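Local atomic coordinates of phosphate binding protein (Planctomyces limnophilus, PDB entry 4JWO), a protein that probably binds phosphate and takes part in its transport across the cytoplasmic membrane, as a member of the PstS family of binding proteins. Residues E156-A161 and K254-S259; Q76-E81 and A301-F306; G192-S197 and A220-N225; T204-G209 and L282-F287. All coordinates share one frame; numbering follows the deposited sequence.

Interaction 1. Residues E156-A161 and K254-S259; sequences ECMTVA and KAVKIS
Lys254 meets Glu156 just before strand 157-159 pairs in parallel with 257-259, in the mixed sheet of a PBP-type fold. The lysine bends at chi3 (-68°), bringing NZ to 2.9 Å from Glu156 OE2; this salt bridge reaches the oxygen on its anti side, 31° out of the carboxylate plane. NZ also donates to the carbonyls of Pro150 and Asn152. Ala255 gives its O to a water that donates to Glu156 O as well. Val256 lays CG1 against the selenomethionine at Met158, 3.6 Å from its CG, and also touches Val146 and Ile148 of strand 134-148. Lys257 begins the backbone ladder: its N donates to Glu156 O (2.8 Å), and its O accepts from Met158 N (2.9 Å). Its NZ donates to a second water, which in turn donates to Glu156 OE1. Ile258, on the same sheet face as Met158, brings CG2 to 4.3 Å from Val160 CG2. Ser259 N donates to Met158 O (2.9 Å), and Ser259 O receives Val160 N just beyond Thr159, the N-cap of helix 160-167. On the face shared with Cys157, Ser259 OG lies 3.5 Å from Cys157 SG and is hydrogen-bonded to Cys266 N. The short strand is thus held by backbone bonds, a salt bridge and the Cys157-Cys266 disulfide, and the nearby lysines would probably keep the Glu156 carboxylate ionised.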
loop_
_atom_site.group_PDB
_atom_site.type_symbol
_atom_site.label_atom_id
_atom_site.label_comp_id
_atom_site.label_asym_id
_atom_site.label_seq_id
_atom_site.Cartn_x
_atom_site.Cartn_y
_atom_site.Cartn_z
ATOM N N GLU A 156 -13.046 8.589 -18.257
ATOM C CA GLU A 156 -11.701 9.119 -18.014
ATOM C C GLU A 156 -11.496 9.657 -16.602
ATOM O O GLU A 156 -10.368 9.705 -16.103
ATOM C CB GLU A 156 -11.325 10.162 -19.068
ATOM C CG GLU A 156 -11.214 9.537 -20.447
ATOM C CD GLU A 156 -10.687 10.498 -21.477
ATOM O OE1 GLU A 156 -10.545 11.692 -21.141
ATOM O OE2 GLU A 156 -10.411 10.058 -22.620
ATOM N N CYS A 157 -12.590 10.078 -15.973
ATOM C CA CYS A 157 -12.579 10.489 -14.572
ATOM C C CYS A 157 -13.709 9.765 -13.858
ATOM O O CYS A 157 -14.837 9.739 -14.346
ATOM C CB CYS A 157 -12.778 11.998 -14.436
ATOM S SG CYS A 157 -12.761 12.458 -12.667
HETATM N N MSE A 158 -13.404 9.142 -12.719
HETATM C CA MSE A 158 -14.420 8.414 -11.964
HETATM C C MSE A 158 -14.317 8.779 -10.503
HETATM O O MSE A 158 -13.258 9.189 -10.045
HETATM C CB MSE A 158 -14.248 6.902 -12.128
HETATM C CG MSE A 158 -14.385 6.452 -13.576
HETATM SE SE MSE A 158 -14.158 4.559 -13.812
HETATM C CE MSE A 158 -15.756 3.954 -12.886
ATOM N N THR A 159 -15.416 8.610 -9.780
ATOM C CA THR A 159 -15.425 8.886 -8.350
ATOM C C THR A 159 -15.164 7.611 -7.575
ATOM O O THR A 159 -15.379 6.510 -8.086
ATOM C CB THR A 159 -16.775 9.476 -7.891
ATOM O OG1 THR A 159 -17.801 8.495 -8.057
ATOM C CG2 THR A 159 -17.119 10.705 -8.706
ATOM N N VAL A 160 -14.719 7.764 -6.332
ATOM C CA VAL A 160 -14.621 6.625 -5.434
ATOM C C VAL A 160 -15.991 5.971 -5.279
ATOM O O VAL A 160 -16.096 4.748 -5.291
ATOM C CB VAL A 160 -14.046 7.041 -4.069
ATOM C CG1 VAL A 160 -14.239 5.934 -3.031
ATOM C CG2 VAL A 160 -12.580 7.385 -4.223
ATOM N N ALA A 161 -17.036 6.791 -5.191
ATOM C CA ALA A 161 -18.392 6.269 -5.081
ATOM C C ALA A 161 -18.751 5.391 -6.282
ATOM O O ALA A 161 -19.382 4.347 -6.119
ATOM C CB ALA A 161 -19.398 7.393 -4.912
ATOM N N LYS A 254 -4.929 3.447 -20.220
ATOM C CA LYS A 254 -5.366 4.781 -19.827
ATOM C C LYS A 254 -5.624 4.765 -18.321
ATOM O O LYS A 254 -6.447 3.994 -17.834
ATOM C CB LYS A 254 -6.629 5.175 -20.615
ATOM C CG LYS A 254 -7.237 6.506 -20.191
ATOM C CD LYS A 254 -8.402 6.902 -21.111
ATOM C CE LYS A 254 -7.925 7.225 -22.512
ATOM N NZ LYS A 254 -9.057 7.629 -23.407
ATOM N N ALA A 255 -4.903 5.596 -17.569
ATOM C CA ALA A 255 -5.152 5.671 -16.139
ATOM C C ALA A 255 -6.362 6.560 -15.899
ATOM O O ALA A 255 -6.446 7.679 -16.421
ATOM C CB ALA A 255 -3.934 6.212 -15.383
ATOM N N VAL A 256 -7.298 6.052 -15.111
ATOM C CA VAL A 256 -8.482 6.815 -14.738
ATOM C C VAL A 256 -8.110 7.897 -13.729
ATOM O O VAL A 256 -7.379 7.650 -12.767
ATOM C CB VAL A 256 -9.554 5.877 -14.145
ATOM C CG1 VAL A 256 -10.746 6.661 -13.605
ATOM C CG2 VAL A 256 -9.996 4.864 -15.208
ATOM N N LYS A 257 -8.596 9.108 -13.970
ATOM C CA LYS A 257 -8.433 10.183 -12.999
ATOM C C LYS A 257 -9.456 9.985 -11.887
ATOM O O LYS A 257 -10.588 9.598 -12.159
ATOM C CB LYS A 257 -8.623 11.537 -13.678
ATOM C CG LYS A 257 -7.693 11.743 -14.857
ATOM C CD LYS A 257 -7.946 13.077 -15.525
ATOM C CE LYS A 257 -6.874 13.389 -16.553
ATOM N NZ LYS A 257 -6.800 12.365 -17.626
ATOM N N ILE A 258 -9.055 10.249 -10.643
ATOM C CA ILE A 258 -9.850 9.861 -9.479
ATOM C C ILE A 258 -10.366 11.052 -8.669
ATOM O O ILE A 258 -9.592 11.918 -8.251
ATOM C CB ILE A 258 -9.040 8.920 -8.553
ATOM C CG1 ILE A 258 -8.598 7.658 -9.308
ATOM C CG2 ILE A 258 -9.851 8.523 -7.309
ATOM C CD1 ILE A 258 -9.747 6.744 -9.724
ATOM N N SER A 259 -11.680 11.095 -8.460
ATOM C CA SER A 259 -12.284 12.075 -7.564
ATOM C C SER A 259 -12.739 11.392 -6.286
ATOM O O SER A 259 -13.294 10.300 -6.339
ATOM C CB SER A 259 -13.490 12.729 -8.223
ATOM O OG SER A 259 -13.089 13.519 -9.322
HETATM O O HOH W 1 -8.221 9.180 -17.826
HETATM O O HOH W 2 -9.209 12.940 -19.014
#

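Interaction 2. Residues Q76-E81 and A301-F306; sequences QAVAEE and AEFIKF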
loop_
_atom_site.group_PDB
_atom_site.type_symbol
_atom_site.label_atom_id
_atom_site.label_comp_id
_atom_site.label_asym_id
_atom_site.label_seq_id
_atom_site.Cartn_x
_atom_site.Cartn_y
_atom_site.Cartn_z
ATOM N N GLN A 76 9.540 -8.392 4.335
ATOM C CA GLN A 76 10.092 -9.684 3.933
ATOM C C GLN A 76 11.352 -9.517 3.091
ATOM O O GLN A 76 12.320 -10.262 3.257
ATOM C CB GLN A 76 9.056 -10.514 3.169
ATOM C CG GLN A 76 9.539 -11.904 2.806
ATOM C CD GLN A 76 9.973 -12.705 4.022
ATOM O OE1 GLN A 76 9.138 -13.214 4.772
ATOM N NE2 GLN A 76 11.285 -12.816 4.225
ATOM N N ALA A 77 11.336 -8.539 2.189
ATOM C CA ALA A 77 12.469 -8.306 1.299
ATOM C C ALA A 77 13.663 -7.742 2.052
ATOM O O ALA A 77 14.806 -8.157 1.834
ATOM C CB ALA A 77 12.072 -7.374 0.167
ATOM N N VAL A 78 13.399 -6.780 2.929
ATOM C CA VAL A 78 14.453 -6.221 3.753
ATOM C C VAL A 78 14.983 -7.311 4.678
ATOM O O VAL A 78 16.187 -7.408 4.886
ATOM C CB VAL A 78 13.983 -4.962 4.530
ATOM C CG1 VAL A 78 15.069 -4.474 5.460
ATOM C CG2 VAL A 78 13.607 -3.858 3.554
ATOM N N ALA A 79 14.097 -8.163 5.187
ATOM C CA ALA A 79 14.521 -9.280 6.037
ATOM C C ALA A 79 15.468 -10.246 5.323
ATOM O O ALA A 79 16.519 -10.597 5.860
ATOM C CB ALA A 79 13.322 -10.036 6.585
ATOM N N GLU A 80 15.089 -10.673 4.121
ATOM C CA GLU A 80 15.889 -11.624 3.347
ATOM C C GLU A 80 17.285 -11.066 3.074
ATOM O O GLU A 80 18.287 -11.776 3.174
ATOM C CB GLU A 80 15.187 -11.978 2.029
ATOM C CG GLU A 80 16.049 -12.795 1.077
ATOM C CD GLU A 80 15.249 -13.786 0.249
ATOM O OE1 GLU A 80 15.859 -14.738 -0.287
ATOM O OE2 GLU A 80 14.017 -13.617 0.134
ATOM N N GLU A 81 17.335 -9.782 2.741
ATOM C CA GLU A 81 18.589 -9.090 2.468
ATOM C C GLU A 81 19.375 -8.904 3.756
ATOM O O GLU A 81 20.575 -9.178 3.814
ATOM C CB GLU A 81 18.297 -7.724 1.837
ATOM C CG GLU A 81 18.620 -7.622 0.355
ATOM C CD GLU A 81 20.073 -7.270 0.108
ATOM O OE1 GLU A 81 20.703 -7.900 -0.768
ATOM O OE2 GLU A 81 20.581 -6.355 0.788
ATOM N N ALA A 301 17.927 -1.646 15.998
ATOM C CA ALA A 301 18.427 -0.375 15.487
ATOM C C ALA A 301 19.051 -0.547 14.108
ATOM O O ALA A 301 18.790 0.236 13.197
ATOM C CB ALA A 301 19.427 0.223 16.449
ATOM N N GLU A 302 19.868 -1.584 13.955
ATOM C CA GLU A 302 20.486 -1.880 12.667
ATOM C C GLU A 302 19.457 -2.188 11.582
ATOM O O GLU A 302 19.663 -1.871 10.410
ATOM C CB GLU A 302 21.477 -3.038 12.796
ATOM C CG GLU A 302 22.455 -3.124 11.651
ATOM C CD GLU A 302 23.163 -1.806 11.403
ATOM O OE1 GLU A 302 23.526 -1.125 12.386
ATOM O OE2 GLU A 302 23.350 -1.445 10.223
ATOM N N PHE A 303 18.346 -2.803 11.971
ATOM C CA PHE A 303 17.301 -3.128 11.011
ATOM C C PHE A 303 16.629 -1.872 10.464
ATOM O O PHE A 303 16.345 -1.780 9.269
ATOM C CB PHE A 303 16.252 -4.055 11.624
ATOM C CG PHE A 303 15.119 -4.378 10.692
ATOM C CD1 PHE A 303 15.327 -5.181 9.582
ATOM C CD2 PHE A 303 13.845 -3.882 10.923
ATOM C CE1 PHE A 303 14.284 -5.480 8.714
ATOM C CE2 PHE A 303 12.798 -4.177 10.059
ATOM C CZ PHE A 303 13.020 -4.982 8.955
ATOM N N ILE A 304 16.363 -0.910 11.342
ATOM C CA ILE A 304 15.735 0.335 10.919
ATOM C C ILE A 304 16.684 1.150 10.042
ATOM O O ILE A 304 16.270 1.722 9.036
ATOM C CB ILE A 304 15.259 1.186 12.118
ATOM C CG1 ILE A 304 14.197 0.429 12.918
ATOM C CG2 ILE A 304 14.695 2.515 11.636
ATOM C CD1 ILE A 304 12.931 0.142 12.139
ATOM N N LYS A 305 17.959 1.182 10.421
ATOM C CA LYS A 305 18.975 1.908 9.661
ATOM C C LYS A 305 19.080 1.442 8.206
ATOM O O LYS A 305 19.065 2.256 7.279
ATOM C CB LYS A 305 20.334 1.799 10.355
ATOM C CG LYS A 305 21.473 2.449 9.593
ATOM C CD LYS A 305 22.800 2.228 10.311
ATOM C CE LYS A 305 23.975 2.665 9.451
ATOM N NZ LYS A 305 25.288 2.351 10.085
ATOM N N PHE A 306 19.171 0.133 8.011
ATOM C CA PHE A 306 19.225 -0.445 6.668
ATOM C C PHE A 306 17.969 -0.096 5.871
ATOM O O PHE A 306 18.030 0.210 4.679
ATOM C CB PHE A 306 19.393 -1.964 6.759
ATOM C CG PHE A 306 19.461 -2.649 5.423
ATOM C CD1 PHE A 306 20.612 -2.584 4.657
ATOM C CD2 PHE A 306 18.377 -3.357 4.937
ATOM C CE1 PHE A 306 20.681 -3.214 3.425
ATOM C CE2 PHE A 306 18.440 -3.991 3.705
ATOM C CZ PHE A 306 19.596 -3.918 2.951
#
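Two helices of a PBP-type lobe, 72-85 and 298-308, meet through Val78, Phe303 and Phe306 in a steep helix-helix crossing. The local axes stand 113° apart in direction and come no nearer than 10.9 Å, so long side chains span the gap. Val78 carries the contact: its CG1 reaches Phe303 CE1 at 3.5 Å and Phe306 CD2 at the same 3.5 Å. Against the Phe306 ring this methyl lies at the edge, in the ring plane; it comes to Phe303 obliquely. Both phenylalanines carry CG anti to the backbone N (chi1 near 180° in both), which extends the two rings, one turn apart, toward helix 72-85. Leu315 of helix 310-318 touches both Val78 and Phe306 and closes the cluster from a third helix. A serine in place of Phe306 would probably open a gap between the helices and leave Val78 CG1 with one ring instead of two. At the solvent-exposed end of the contact Glu81 crosses the Phe306 side chain at about a right angle, its carboxylate turned 17° from the ring plane. Its OE2 lies near that plane, at the ring edge, 3.4 Å from Phe306 CZ.

Interaction 3. Residues G192-S197 and A220-N225; sequences GADTAS and ANSNDN. With SO4 (sulfate ion), chain C.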
loop_
_atom_site.group_PDB
_atom_site.type_symbol
_atom_site.label_atom_id
_atom_site.label_comp_id
_atom_site.label_asym_id
_atom_site.label_seq_id
_atom_site.Cartn_x
_atom_site.Cartn_y
_atom_site.Cartn_z
ATOM N N GLY A 192 -8.594 -7.452 -11.693
ATOM C CA GLY A 192 -8.037 -7.012 -10.429
ATOM C C GLY A 192 -7.167 -8.028 -9.735
ATOM O O GLY A 192 -6.898 -9.113 -10.260
ATOM N N ALA A 193 -6.753 -7.668 -8.523
ATOM C CA ALA A 193 -5.820 -8.451 -7.736
ATOM C C ALA A 193 -6.460 -9.693 -7.153
ATOM O O ALA A 193 -7.676 -9.764 -6.983
ATOM C CB ALA A 193 -5.246 -7.592 -6.616
ATOM N N ASP A 194 -5.625 -10.674 -6.849
ATOM C CA ASP A 194 -6.068 -11.859 -6.128
ATOM C C ASP A 194 -6.483 -11.492 -4.701
ATOM O O ASP A 194 -5.920 -10.582 -4.086
ATOM C CB ASP A 194 -4.942 -12.901 -6.069
ATOM C CG ASP A 194 -4.824 -13.715 -7.332
ATOM O OD1 ASP A 194 -5.548 -13.428 -8.305
ATOM O OD2 ASP A 194 -3.995 -14.655 -7.347
ATOM N N THR A 195 -7.470 -12.219 -4.185
ATOM C CA THR A 195 -7.952 -12.011 -2.819
ATOM C C THR A 195 -6.825 -12.005 -1.786
ATOM O O THR A 195 -5.931 -12.861 -1.810
ATOM C CB THR A 195 -8.941 -13.104 -2.422
ATOM O OG1 THR A 195 -9.909 -13.285 -3.457
ATOM C CG2 THR A 195 -9.653 -12.741 -1.119
ATOM N N ALA A 196 -6.881 -11.032 -0.880
ATOM C CA ALA A 196 -6.034 -11.010 0.308
ATOM C C ALA A 196 -4.567 -10.704 0.011
ATOM O O ALA A 196 -3.732 -10.764 0.932
ATOM C CB ALA A 196 -6.178 -12.311 1.130
ATOM N N SER A 197 -4.266 -10.376 -1.258
ATOM C CA SER A 197 -2.988 -9.779 -1.643
ATOM C C SER A 197 -2.975 -8.348 -1.107
ATOM O O SER A 197 -4.018 -7.828 -0.733
ATOM C CB SER A 197 -2.836 -9.739 -3.164
ATOM O OG SER A 197 -3.763 -8.831 -3.765
ATOM N N ALA A 220 -9.356 -12.192 -11.761
ATOM C CA ALA A 220 -8.323 -11.946 -10.762
ATOM C C ALA A 220 -7.068 -12.694 -11.137
ATOM O O ALA A 220 -7.123 -13.854 -11.504
ATOM C CB ALA A 220 -8.794 -12.413 -9.399
ATOM N N ASN A 221 -5.930 -12.019 -11.058
ATOM C CA ASN A 221 -4.667 -12.703 -11.289
ATOM C C ASN A 221 -3.555 -12.114 -10.440
ATOM O O ASN A 221 -3.521 -10.909 -10.193
ATOM C CB ASN A 221 -4.275 -12.663 -12.775
ATOM C CG ASN A 221 -3.376 -13.827 -13.164
ATOM O OD1 ASN A 221 -2.203 -13.868 -12.798
ATOM N ND2 ASN A 221 -3.931 -14.796 -13.886
ATOM N N SER A 222 -2.652 -12.981 -9.992
ATOM C CA SER A 222 -1.503 -12.531 -9.229
ATOM C C SER A 222 -0.468 -11.877 -10.109
ATOM O O SER A 222 0.388 -11.143 -9.625
ATOM C CB SER A 222 -0.853 -13.695 -8.489
ATOM O OG SER A 222 -0.362 -14.679 -9.391
ATOM N N ASN A 223 -0.547 -12.159 -11.407
ATOM C CA ASN A 223 0.424 -11.640 -12.360
ATOM C C ASN A 223 -0.139 -10.378 -12.987
ATOM O O ASN A 223 -1.045 -10.441 -13.805
ATOM C CB ASN A 223 0.697 -12.699 -13.424
ATOM C CG ASN A 223 1.785 -12.292 -14.395
ATOM O OD1 ASN A 223 2.082 -11.103 -14.536
ATOM N ND2 ASN A 223 2.378 -13.271 -15.080
ATOM N N ASP A 224 0.386 -9.227 -12.586
ATOM C CA ASP A 224 -0.169 -7.957 -13.041
ATOM C C ASP A 224 0.035 -7.778 -14.543
ATOM O O ASP A 224 -0.678 -7.007 -15.187
ATOM C CB ASP A 224 0.437 -6.779 -12.266
ATOM C CG ASP A 224 -0.116 -6.651 -10.854
ATOM O OD1 ASP A 224 -1.108 -7.324 -10.517
ATOM O OD2 ASP A 224 0.431 -5.823 -10.094
ATOM N N ASN A 225 0.995 -8.497 -15.114
ATOM C CA ASN A 225 1.219 -8.399 -16.554
ATOM C C ASN A 225 0.063 -9.015 -17.330
ATOM O O ASN A 225 -0.242 -8.591 -18.448
ATOM C CB ASN A 225 2.520 -9.097 -16.963
ATOM C CG ASN A 225 3.716 -8.614 -16.175
ATOM O OD1 ASN A 225 4.320 -9.375 -15.404
ATOM N ND2 ASN A 225 4.076 -7.357 -16.368
HETATM S S SO4 C . -3.139 -17.004 -9.686
HETATM O O1 SO4 C . -3.555 -17.773 -10.859
HETATM O O2 SO4 C . -3.555 -15.616 -9.816
HETATM O O3 SO4 C . -3.792 -17.579 -8.506
HETATM O O4 SO4 C . -1.684 -17.048 -9.490
#
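Asp194 leans its carboxylate over the backbone of Ala220 to Ser222, where a parallel bridge between Gly192 and Ala220 ends a strand pairing of this PBP-type fold and both chains turn off into loops. Asn221 N donates to Gly192 O (3.2 Å), the last bond of that pairing. CG of Asp194 stands anti to its own carbonyl carbon (chi1 -81°), which carries the group across to the neighbouring loop: OD1 comes to 3.1 Å from Asn221 N, at an angle too poor for a hydrogen bond, and OD2 lies 3.5 Å from Ser222 CB. The backbone O of Asp194 is held in a type II turn, accepting from Ser197 OG, which also caps helix 198-208. Beside the carboxylate sits a sulfate, probably from the crystallisation liquor. Ser222 turns OG between its backbone N and carbonyl carbon (chi1 62°), and its two polar groups grip the ion together, N donating to sulfate O2 (2.8 Å) and OG to sulfate O4 (2.7 Å). With an alanine at Asp194, the backbone of Ala220 to Ser222 would probably lose the side chain that lies against it. The CB of Asn221 points away from segment 192-197, and its side chain packs on Ile226 and Leu227. Its OD1 closes an Asx turn just before helix 224-233, taking Asn223 N at 2.8 Å on a lone pair in the carbonyl plane.

Interaction 4. Residues T204-G209 and L282-F287; sequences TEVING and LSRPLF
Arg284 NH1 is held by both carboxylate oxygens of Glu205, 3.1 Å from OE2 and 3.3 Å from OE1, and OE1 is also met by Arg284 NH2 at 3.4 Å. Each of the three bonds is weak taken singly; together they make a forked salt bridge. The acid comes to the edge of the guanidinium with its CD in that plane, but the two flat groups are turned 54° against each other, so the bridge is not a flat, end-on pair. Arg284 starts with CG between its backbone N and carbonyl carbon (chi1 67°) and then runs extended to NE, which spans the distance from strand to helix. A cation-pi contact with Tyr202 gives the guanidinium a second partner. Strand 283-291 pairs with 134-148 and with 112-115, and is one of the long strands that pass between the two lobes of the PBP-type fold; helix 198-208 belongs to one lobe. A sulfate, probably from the crystallisation liquor, lies about 4 Å from the Glu205 side chain. Next to the charges the contact turns apolar. Val206 splits its branches, CG1 lying 4.1 Å from Arg284 NH1 and CG2 3.7 Å from Leu282 CD2. That leucine methyl also faces Ile207 CD1 at 4.5 Å, and Ile207 continues onto Val160 and Leu163 of helix 160-167.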
loop_
_atom_site.group_PDB
_atom_site.type_symbol
_atom_site.label_atom_id
_atom_site.label_comp_id
_atom_site.label_asym_id
_atom_site.label_seq_id
_atom_site.Cartn_x
_atom_site.Cartn_y
_atom_site.Cartn_z
ATOM N N THR A 204 -9.664 -2.524 -1.897
ATOM C CA THR A 204 -10.954 -2.760 -1.256
ATOM C C THR A 204 -11.146 -1.908 -0.006
ATOM O O THR A 204 -12.251 -1.425 0.238
ATOM C CB THR A 204 -11.192 -4.255 -0.934
ATOM O OG1 THR A 204 -10.207 -4.707 0.004
ATOM C CG2 THR A 204 -11.131 -5.076 -2.200
ATOM N N GLU A 205 -10.090 -1.700 0.778
ATOM C CA GLU A 205 -10.194 -0.866 1.978
ATOM C C GLU A 205 -10.689 0.540 1.638
ATOM O O GLU A 205 -11.623 1.048 2.260
ATOM C CB GLU A 205 -8.835 -0.760 2.690
ATOM C CG GLU A 205 -8.803 0.202 3.885
ATOM C CD GLU A 205 -7.390 0.408 4.435
ATOM O OE1 GLU A 205 -6.514 -0.455 4.193
ATOM O OE2 GLU A 205 -7.151 1.436 5.098
ATOM N N VAL A 206 -10.067 1.163 0.646
ATOM C CA VAL A 206 -10.348 2.578 0.422
ATOM C C VAL A 206 -11.505 2.817 -0.535
ATOM O O VAL A 206 -12.110 3.892 -0.514
ATOM C CB VAL A 206 -9.092 3.375 0.011
ATOM C CG1 VAL A 206 -8.013 3.219 1.090
ATOM C CG2 VAL A 206 -8.584 2.938 -1.364
ATOM N N ILE A 207 -11.843 1.806 -1.326
ATOM C CA ILE A 207 -12.977 1.911 -2.240
ATOM C C ILE A 207 -14.267 1.389 -1.615
ATOM O O ILE A 207 -15.330 2.017 -1.732
ATOM C CB ILE A 207 -12.705 1.191 -3.577
ATOM C CG1 ILE A 207 -11.541 1.858 -4.329
ATOM C CG2 ILE A 207 -13.953 1.182 -4.444
ATOM C CD1 ILE A 207 -11.707 3.376 -4.526
ATOM N N ASN A 208 -14.187 0.250 -0.922
ATOM C CA ASN A 208 -15.383 -0.349 -0.342
ATOM C C ASN A 208 -15.551 -0.126 1.152
ATOM O O ASN A 208 -16.668 -0.142 1.667
ATOM C CB ASN A 208 -15.423 -1.850 -0.645
ATOM C CG ASN A 208 -15.557 -2.132 -2.116
ATOM O OD1 ASN A 208 -16.085 -1.312 -2.861
ATOM N ND2 ASN A 208 -15.081 -3.294 -2.550
ATOM N N GLY A 209 -14.442 0.071 1.859
ATOM C CA GLY A 209 -14.501 0.215 3.302
ATOM C C GLY A 209 -13.685 -0.784 4.102
ATOM O O GLY A 209 -13.048 -1.686 3.553
ATOM N N LEU A 282 -6.029 6.667 -3.459
ATOM C CA LEU A 282 -5.297 5.549 -4.047
ATOM C C LEU A 282 -3.765 5.678 -4.067
ATOM O O LEU A 282 -3.081 4.873 -4.689
ATOM C CB LEU A 282 -5.861 5.217 -5.435
ATOM C CG LEU A 282 -7.273 4.629 -5.372
ATOM C CD1 LEU A 282 -7.894 4.564 -6.768
ATOM C CD2 LEU A 282 -7.233 3.242 -4.758
ATOM N N SER A 283 -3.226 6.678 -3.376
ATOM C CA SER A 283 -1.825 6.600 -2.961
ATOM C C SER A 283 -1.747 7.004 -1.510
ATOM O O SER A 283 -2.526 7.835 -1.045
ATOM C CB SER A 283 -0.884 7.441 -3.840
ATOM O OG SER A 283 -1.042 8.844 -3.646
ATOM N N ARG A 284 -0.823 6.388 -0.781
ATOM C CA ARG A 284 -0.677 6.680 0.638
ATOM C C ARG A 284 0.696 6.245 1.119
ATOM O O ARG A 284 1.295 5.324 0.555
ATOM C CB ARG A 284 -1.756 5.952 1.443
ATOM C CG ARG A 284 -1.628 4.436 1.438
ATOM C CD ARG A 284 -2.811 3.833 2.138
ATOM N NE ARG A 284 -2.836 2.380 2.046
ATOM C CZ ARG A 284 -3.774 1.622 2.609
ATOM N NH1 ARG A 284 -4.766 2.181 3.289
ATOM N NH2 ARG A 284 -3.728 0.309 2.477
ATOM N N PRO A 285 1.192 6.889 2.185
ATOM C CA PRO A 285 2.495 6.523 2.739
ATOM C C PRO A 285 2.406 5.229 3.534
ATOM O O PRO A 285 1.353 4.911 4.089
ATOM C CB PRO A 285 2.829 7.704 3.653
ATOM C CG PRO A 285 1.480 8.270 4.051
ATOM C CD PRO A 285 0.600 8.065 2.848
ATOM N N LEU A 286 3.508 4.484 3.571
ATOM C CA LEU A 286 3.593 3.266 4.373
ATOM C C LEU A 286 4.566 3.474 5.519
ATOM O O LEU A 286 5.576 4.165 5.361
ATOM C CB LEU A 286 4.062 2.106 3.509
ATOM C CG LEU A 286 3.166 1.740 2.326
ATOM C CD1 LEU A 286 3.691 0.474 1.662
ATOM C CD2 LEU A 286 1.729 1.548 2.804
ATOM N N PHE A 287 4.268 2.865 6.669
ATOM C CA PHE A 287 5.042 3.089 7.882
ATOM C C PHE A 287 5.571 1.819 8.536
ATOM O O PHE A 287 4.980 0.743 8.433
ATOM C CB PHE A 287 4.212 3.852 8.922
ATOM C CG PHE A 287 3.632 5.136 8.406
ATOM C CD1 PHE A 287 4.347 6.315 8.498
ATOM C CD2 PHE A 287 2.381 5.154 7.808
ATOM C CE1 PHE A 287 3.813 7.502 8.017
ATOM C CE2 PHE A 287 1.847 6.338 7.320
ATOM C CZ PHE A 287 2.568 7.508 7.422
#

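Interactions 1 and 4 are neighbours, their centres about 15 Å apart: Val160 packs on Val206 and Ile207, Ile258 on Leu282, and both contacts reach the same mixed sheet. Interaction 3 lies about 16 Å from interaction 4 and about 20 Å from interaction 1, centre to centre, without touching either. Interaction 2 sits across the chain's centre from interaction 1, about 36 Å between centres, in the other lobe. Along the chain, 76-81 and 301-306 enclose all the rest; interaction 4 alternates with both 1 and 3, while 3 is nested within 1. Strand 283-291 leads from interaction 4 toward helix 298-308 of interaction 2, so this strand is one of the connections between the two lobes.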